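Local coordinates for protein alkyl hydroperoxide reductase AhpD (Legionella pneumophila, PDB 5DIK) that probably acts as an alkyl hydroperoxidase of the carboxymuconolactone decarboxylase family, reducing organic peroxides and possibly taking part in the antioxidative response, at residues A[19-24]-A[73-78]; A[59-64]-A[92-97]. All blocks are in the same frame, centred on the assembly; numbering follows the deposited sequence.

Contact 1 (A[19-24]-A[73-78]); sequences DITTQL and IGFHSQ
The closest CA atoms of the two segments, those of Ile20 and Phe75, are 9.8 Å apart, so segments 19-24 and 73-78 meet through side chains. Phe75, long, flat and rigid, bridges about half of that gap. With CG beside its own backbone N (chi1 -75°), the ring extends toward helix 12-30 and presents its far edge there. Ile20 meets one side of this edge: its CG2 methyl lies 3.8 Å from Phe75 CE2, an apolar contact well suited to a branched aliphatic chain. Next to it Thr21 OG1 lies in the plane of the ring, 3.4 Å from Phe75 CZ, and so faces the ring's rim of C-H groups. The hydroxyl can sit beside carbon because it is hydrogen-bonded to Thr17 O, one turn back in its own helix. Within helix 70-82, Ile73 O accepts from Ser77 N at 2.9 Å and, from the opposite face of its carbonyl plane, Ser77 OG at 3.0 Å. Met107 of the second subunit also packs on Phe75, and Ala110 of that subunit on Ile20. No hydrogen bond joins the two segments, which implies an association held by van der Waals contact at a subunit boundary.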
ATOM      1  N   ASP A  19     -22.769  -9.268  -0.862  1.00 25.13           N
ATOM      2  CA  ASP A  19     -22.140  -9.965   0.260  1.00 26.47           C
ATOM      3  C   ASP A  19     -21.542  -8.983   1.271  1.00 24.83           C
ATOM      4  O   ASP A  19     -21.635  -9.207   2.473  1.00 23.51           O
ATOM      5  CB  ASP A  19     -21.100 -10.969  -0.224  1.00 29.68           C
ATOM      6  CG  ASP A  19     -21.742 -12.223  -0.830  1.00 37.63           C
ATOM      7  OD1 ASP A  19     -22.995 -12.338  -0.774  1.00 41.17           O
ATOM      8  OD2 ASP A  19     -21.007 -13.067  -1.388  1.00 46.68           O
ATOM      9  N   ILE A  20     -20.966  -7.886   0.799  1.00 24.15           N
ATOM     10  CA  ILE A  20     -20.461  -6.870   1.725  1.00 23.10           C
ATOM     11  C   ILE A  20     -21.630  -6.177   2.436  1.00 22.99           C
ATOM     12  O   ILE A  20     -21.602  -5.969   3.652  1.00 22.44           O
ATOM     13  CB  ILE A  20     -19.551  -5.862   1.001  1.00 22.82           C
ATOM     14  CG1 ILE A  20     -18.239  -6.550   0.605  1.00 23.93           C
ATOM     15  CG2 ILE A  20     -19.325  -4.637   1.876  1.00 22.29           C
ATOM     16  CD1 ILE A  20     -17.438  -5.837  -0.481  1.00 23.70           C
ATOM     17  N   THR A  21     -22.670  -5.834   1.687  1.00 23.34           N
ATOM     18  CA  THR A  21     -23.836  -5.156   2.263  1.00 23.99           C
ATOM     19  C   THR A  21     -24.477  -5.991   3.377  1.00 23.13           C
ATOM     20  O   THR A  21     -24.883  -5.439   4.381  1.00 23.44           O
ATOM     21  CB  THR A  21     -24.868  -4.797   1.168  1.00 25.38           C
ATOM     22  OG1 THR A  21     -24.273  -3.841   0.289  1.00 26.49           O
ATOM     23  CG2 THR A  21     -26.172  -4.196   1.763  1.00 27.07           C
ATOM     24  N   THR A  22     -24.524  -7.307   3.199  1.00 22.81           N
ATOM     25  CA  THR A  22     -25.051  -8.203   4.232  1.00 25.07           C
ATOM     26  C   THR A  22     -24.283  -8.031   5.557  1.00 24.47           C
ATOM     27  O   THR A  22     -24.887  -8.004   6.642  1.00 23.92           O
ATOM     28  CB  THR A  22     -24.974  -9.663   3.758  1.00 27.40           C
ATOM     29  OG1 THR A  22     -25.816  -9.813   2.609  1.00 28.97           O
ATOM     30  CG2 THR A  22     -25.398 -10.660   4.864  1.00 29.54           C
ATOM     31  N   GLN A  23     -22.956  -7.905   5.469  1.00 21.81           N
ATOM     32  CA  GLN A  23     -22.159  -7.688   6.676  1.00 20.54           C
ATOM     33  C   GLN A  23     -22.305  -6.282   7.226  1.00 19.94           C
ATOM     34  O   GLN A  23     -22.392  -6.105   8.441  1.00 18.65           O
ATOM     35  CB  GLN A  23     -20.681  -8.041   6.441  1.00 21.03           C
ATOM     36  CG  GLN A  23     -20.444  -9.415   5.821  1.00 23.57           C
ATOM     37  CD  GLN A  23     -21.030 -10.574   6.635  1.00 26.00           C
ATOM     38  OE1 GLN A  23     -21.171 -10.507   7.846  1.00 28.80           O
ATOM     39  NE2 GLN A  23     -21.320 -11.673   5.950  1.00 28.34           N
ATOM     40  N   LEU A  24     -22.351  -5.276   6.360  1.00 21.62           N
ATOM     41  CA  LEU A  24     -22.488  -3.902   6.809  1.00 22.23           C
ATOM     42  C   LEU A  24     -23.805  -3.648   7.561  1.00 22.83           C
ATOM     43  O   LEU A  24     -23.846  -2.820   8.467  1.00 21.23           O
ATOM     44  CB  LEU A  24     -22.394  -2.917   5.634  1.00 24.30           C
ATOM     45  CG  LEU A  24     -21.095  -2.858   4.824  1.00 25.76           C
ATOM     46  CD1 LEU A  24     -21.209  -1.782   3.766  1.00 27.55           C
ATOM     47  CD2 LEU A  24     -19.906  -2.635   5.723  1.00 28.16           C
ATOM     48  N   ILE A  73     -14.467  -0.909  -5.805  1.00 16.19           N
ATOM     49  CA  ILE A  73     -14.656  -0.784  -7.271  1.00 16.79           C
ATOM     50  C   ILE A  73     -16.137  -1.063  -7.631  1.00 17.36           C
ATOM     51  O   ILE A  73     -16.758  -0.312  -8.403  1.00 17.74           O
ATOM     52  CB  ILE A  73     -13.685  -1.698  -8.047  1.00 17.46           C
ATOM     53  CG1 ILE A  73     -12.277  -1.102  -7.974  1.00 17.27           C
ATOM     54  CG2 ILE A  73     -14.080  -1.813  -9.529  1.00 18.48           C
ATOM     55  CD1 ILE A  73     -11.193  -2.059  -8.436  1.00 18.07           C
ATOM     56  N   GLY A  74     -16.689  -2.105  -7.032  1.00 18.00           N
ATOM     57  CA  GLY A  74     -18.079  -2.471  -7.245  1.00 18.79           C
ATOM     58  C   GLY A  74     -19.052  -1.387  -6.827  1.00 19.58           C
ATOM     59  O   GLY A  74     -19.902  -0.969  -7.613  1.00 18.95           O
ATOM     60  N   PHE A  75     -18.924  -0.912  -5.592  1.00 17.68           N
ATOM     61  CA  PHE A  75     -19.813   0.122  -5.106  1.00 18.37           C
ATOM     62  C   PHE A  75     -19.713   1.422  -5.865  1.00 19.71           C
ATOM     63  O   PHE A  75     -20.749   2.016  -6.193  1.00 17.53           O
ATOM     64  CB  PHE A  75     -19.642   0.393  -3.600  1.00 18.61           C
ATOM     65  CG  PHE A  75     -20.246  -0.672  -2.718  1.00 20.05           C
ATOM     66  CD1 PHE A  75     -21.637  -0.827  -2.624  1.00 21.51           C
ATOM     67  CD2 PHE A  75     -19.444  -1.497  -1.941  1.00 19.83           C
ATOM     68  CE1 PHE A  75     -22.205  -1.820  -1.814  1.00 20.40           C
ATOM     69  CE2 PHE A  75     -20.002  -2.493  -1.135  1.00 20.94           C
ATOM     70  CZ  PHE A  75     -21.391  -2.642  -1.051  1.00 21.24           C
ATOM     71  N   HIS A  76     -18.485   1.901  -6.121  1.00 18.26           N
ATOM     72  CA  HIS A  76     -18.333   3.159  -6.829  1.00 19.50           C
ATOM     73  C   HIS A  76     -18.751   3.077  -8.307  1.00 19.40           C
ATOM     74  O   HIS A  76     -19.250   4.066  -8.840  1.00 18.37           O
ATOM     75  CB  HIS A  76     -16.923   3.729  -6.633  1.00 19.65           C
ATOM     76  CG  HIS A  76     -16.659   4.080  -5.205  1.00 20.11           C
ATOM     77  ND1 HIS A  76     -17.451   4.972  -4.507  1.00 22.07           N
ATOM     78  CD2 HIS A  76     -15.775   3.590  -4.315  1.00 22.30           C
ATOM     79  CE1 HIS A  76     -17.040   5.047  -3.255  1.00 21.90           C
ATOM     80  NE2 HIS A  76     -16.011   4.231  -3.113  1.00 23.88           N
ATOM     81  N   SER A  77     -18.591   1.908  -8.932  1.00 20.87           N
ATOM     82  CA  SER A  77     -19.142   1.648 -10.288  1.00 22.73           C
ATOM     83  C   SER A  77     -20.647   1.833 -10.347  1.00 22.44           C
ATOM     84  O   SER A  77     -21.194   2.482 -11.239  1.00 22.76           O
ATOM     85  CB  SER A  77     -18.854   0.205 -10.699  1.00 23.74           C
ATOM     86  OG  SER A  77     -17.562   0.170 -11.211  1.00 31.34           O
ATOM     87  N   GLN A  78     -21.305   1.228  -9.381  1.00 24.14           N
ATOM     88  CA  GLN A  78     -22.751   1.287  -9.260  1.00 25.72           C
ATOM     89  C   GLN A  78     -23.236   2.727  -9.089  1.00 25.11           C
ATOM     90  O   GLN A  78     -24.172   3.178  -9.764  1.00 21.50           O
ATOM     91  CB  GLN A  78     -23.161   0.392  -8.098  1.00 27.22           C
ATOM     92  CG  GLN A  78     -24.628   0.240  -7.864  1.00 29.49           C
ATOM     93  CD  GLN A  78     -24.891  -0.751  -6.748  1.00 34.92           C
ATOM     94  OE1 GLN A  78     -24.283  -0.681  -5.676  1.00 31.86           O
ATOM     95  NE2 GLN A  78     -25.788  -1.701  -7.000  1.00 36.09           N
TER

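Contact 2 (A[59-64]-A[92-97])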
ATOM      1  N   ILE A  59     -13.325  10.532  -8.701  1.00 14.58           N
ATOM      2  CA  ILE A  59     -12.174  10.517  -7.803  1.00 15.20           C
ATOM      3  C   ILE A  59     -12.181   9.267  -6.929  1.00 14.39           C
ATOM      4  O   ILE A  59     -11.149   8.592  -6.804  1.00 14.91           O
ATOM      5  CB  ILE A  59     -12.122  11.788  -6.938  1.00 15.83           C
ATOM      6  CG1 ILE A  59     -11.873  13.006  -7.834  1.00 17.14           C
ATOM      7  CG2 ILE A  59     -11.049  11.680  -5.845  1.00 15.64           C
ATOM      8  CD1 ILE A  59     -12.177  14.316  -7.127  1.00 18.09           C
ATOM      9  N   ALA A  60     -13.335   8.920  -6.373  1.00 14.01           N
ATOM     10  CA  ALA A  60     -13.461   7.703  -5.554  1.00 14.71           C
ATOM     11  C   ALA A  60     -13.097   6.458  -6.364  1.00 14.18           C
ATOM     12  O   ALA A  60     -12.431   5.572  -5.849  1.00 13.97           O
ATOM     13  CB  ALA A  60     -14.856   7.571  -4.974  1.00 14.57           C
ATOM     14  N   MET A  61     -13.511   6.410  -7.625  1.00 14.58           N
ATOM     15  CA  MET A  61     -13.197   5.244  -8.494  1.00 15.79           C
ATOM     16  C   MET A  61     -11.699   5.134  -8.753  1.00 14.70           C
ATOM     17  O   MET A  61     -11.142   4.045  -8.667  1.00 14.85           O
ATOM     18  CB  MET A  61     -13.938   5.314  -9.817  1.00 17.09           C
ATOM     19  CG  MET A  61     -13.567   4.167 -10.769  1.00 20.08           C
ATOM     20  SD  MET A  61     -13.867   2.526 -10.059  1.00 24.74           S
ATOM     21  CE  MET A  61     -15.634   2.597 -10.331  1.00 22.44           C
ATOM     22  N   ALA A  62     -11.049   6.253  -9.038  1.00 14.27           N
ATOM     23  CA  ALA A  62      -9.594   6.259  -9.169  1.00 14.67           C
ATOM     24  C   ALA A  62      -8.890   5.726  -7.936  1.00 13.73           C
ATOM     25  O   ALA A  62      -7.970   4.898  -8.056  1.00 13.42           O
ATOM     26  CB  ALA A  62      -9.073   7.640  -9.517  1.00 14.13           C
ATOM     27  N   LEU A  63      -9.331   6.173  -6.764  1.00 13.99           N
ATOM     28  CA  LEU A  63      -8.776   5.735  -5.493  1.00 14.89           C
ATOM     29  C   LEU A  63      -9.036   4.249  -5.231  1.00 14.59           C
ATOM     30  O   LEU A  63      -8.177   3.538  -4.721  1.00 13.33           O
ATOM     31  CB  LEU A  63      -9.387   6.568  -4.344  1.00 16.67           C
ATOM     32  CG  LEU A  63      -8.902   7.999  -4.258  1.00 18.85           C
ATOM     33  CD1 LEU A  63      -9.814   8.861  -3.391  1.00 21.07           C
ATOM     34  CD2 LEU A  63      -7.522   8.020  -3.668  1.00 19.60           C
ATOM     35  N   ALA A  64     -10.231   3.789  -5.584  1.00 14.81           N
ATOM     36  CA  ALA A  64     -10.555   2.371  -5.473  1.00 15.09           C
ATOM     37  C   ALA A  64      -9.662   1.460  -6.309  1.00 14.26           C
ATOM     38  O   ALA A  64      -9.305   0.362  -5.861  1.00 14.80           O
ATOM     39  CB  ALA A  64     -12.031   2.140  -5.815  1.00 15.90           C
ATOM     40  N   GLU A  92     -11.176   7.824 -18.736  1.00 19.72           N
ATOM     41  CA  GLU A  92     -10.171   8.841 -18.509  1.00 21.43           C
ATOM     42  C   GLU A  92      -9.710   8.851 -17.055  1.00 19.88           C
ATOM     43  O   GLU A  92      -8.532   9.107 -16.775  1.00 18.66           O
ATOM     44  CB  GLU A  92     -10.649  10.209 -18.984  1.00 25.15           C
ATOM     45  CG  GLU A  92     -10.749  10.215 -20.525  1.00 27.38           C
ATOM     46  CD  GLU A  92     -10.970  11.570 -21.153  1.00 33.51           C
ATOM     47  OE1 GLU A  92     -10.774  12.604 -20.449  1.00 35.34           O
ATOM     48  OE2 GLU A  92     -11.355  11.593 -22.367  1.00 33.48           O
ATOM     49  N   THR A  93     -10.630   8.549 -16.162  1.00 17.17           N
ATOM     50  CA  THR A  93     -10.282   8.427 -14.764  1.00 19.16           C
ATOM     51  C   THR A  93      -9.368   7.227 -14.535  1.00 16.77           C
ATOM     52  O   THR A  93      -8.372   7.303 -13.802  1.00 16.57           O
ATOM     53  CB  THR A  93     -11.533   8.344 -13.904  1.00 20.79           C
ATOM     54  OG1 THR A  93     -12.373   9.476 -14.198  1.00 25.06           O
ATOM     55  CG2 THR A  93     -11.155   8.410 -12.472  1.00 20.97           C
ATOM     56  N   LEU A  94      -9.683   6.117 -15.174  1.00 15.76           N
ATOM     57  CA  LEU A  94      -8.835   4.925 -15.113  1.00 15.61           C
ATOM     58  C   LEU A  94      -7.441   5.167 -15.709  1.00 15.90           C
ATOM     59  O   LEU A  94      -6.435   4.675 -15.175  1.00 15.51           O
ATOM     60  CB  LEU A  94      -9.529   3.742 -15.812  1.00 16.51           C
ATOM     61  CG  LEU A  94     -10.840   3.345 -15.169  1.00 17.61           C
ATOM     62  CD1 LEU A  94     -11.511   2.200 -15.906  1.00 17.03           C
ATOM     63  CD2 LEU A  94     -10.660   2.960 -13.706  1.00 18.12           C
ATOM     64  N   GLY A  95      -7.356   5.989 -16.757  1.00 15.20           N
ATOM     65  CA  GLY A  95      -6.096   6.369 -17.323  1.00 15.50           C
ATOM     66  C   GLY A  95      -5.220   7.079 -16.310  1.00 16.17           C
ATOM     67  O   GLY A  95      -3.999   6.860 -16.269  1.00 15.35           O
ATOM     68  N   MET A  96      -5.821   7.954 -15.504  1.00 15.72           N
ATOM     69  CA  MET A  96      -5.054   8.626 -14.449  1.00 16.76           C
ATOM     70  C   MET A  96      -4.526   7.633 -13.395  1.00 16.01           C
ATOM     71  O   MET A  96      -3.385   7.739 -12.955  1.00 15.77           O
ATOM     72  CB  MET A  96      -5.886   9.728 -13.785  1.00 16.99           C
ATOM     73  CG  MET A  96      -6.110  10.931 -14.676  1.00 18.61           C
ATOM     74  SD  MET A  96      -4.588  11.656 -15.301  1.00 20.87           S
ATOM     75  CE  MET A  96      -3.822  12.175 -13.742  1.00 19.74           C
ATOM     76  N   ALA A  97      -5.337   6.646 -13.040  1.00 14.89           N
ATOM     77  CA  ALA A  97      -4.917   5.602 -12.111  1.00 14.76           C
ATOM     78  C   ALA A  97      -3.725   4.818 -12.674  1.00 14.45           C
ATOM     79  O   ALA A  97      -2.795   4.508 -11.937  1.00 14.22           O
ATOM     80  CB  ALA A  97      -6.082   4.659 -11.814  1.00 14.95           C
TER
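Behind the meeting of Ala62 with Thr93, the shortest hydrogen bond within either segment is Ala64 N to Ala60 O, 2.8 Å; none crosses between them. What crosses is van der Waals contact. Ala62 CB meets the methyl CG2 of Thr93 at 3.7 Å, and one turn further along Ala97 CB lies 4.2 Å from Ala62 O. Small side chains suit both alanine positions, since the CA atoms of Ala62 and Ala97 are only 5.6 Å apart. Thr93 serves two ends at once: CG2 stands anti to its backbone N and faces Ala62, while OG1, beside that N (chi1 -54°), is hydrogen-bonded to Glu89 O in its own helix, which satisfies a buried hydroxyl. Leu94 reaches over with CD2, 4.3 Å from Met61 CG, a branched and a flexible chain suited to the wider CA spacing there; both also rest on Ala112 of helix 102-120. The Glu92 carboxylate accepts the backbone N-H groups of Ala50 and Leu51 of the third subunit. The axes approach to 8.9 Å and cross at -39°, running in broadly the same direction, a close alanine-lined helix pair within the all-helical core of the AhpD-like fold.

The two contacts lie on opposite sides of the chain's centre, about 18 Å apart between their centres, and their segments alternate along the chain: 19-24, 59-64, 73-78, 92-97. Consecutive helices 53-66 and 70-82 tie them together, since His76 ND1 lies 3.7 Å from Ala60 CB and the Met61 methyl reaches the backbone of 73-78. The disulfide Cys69-Cys72 spans the N-terminal start of helix 70-82, and His76 is hydrogen-bonded to Glu57, a grouping consistent with the redox site of AhpD relatives. Contact 1 thus joins the N-terminal helix to the Phe75 side of helix 70-82, mainly against the second subunit; contact 2 lies against the third, which also reaches His76.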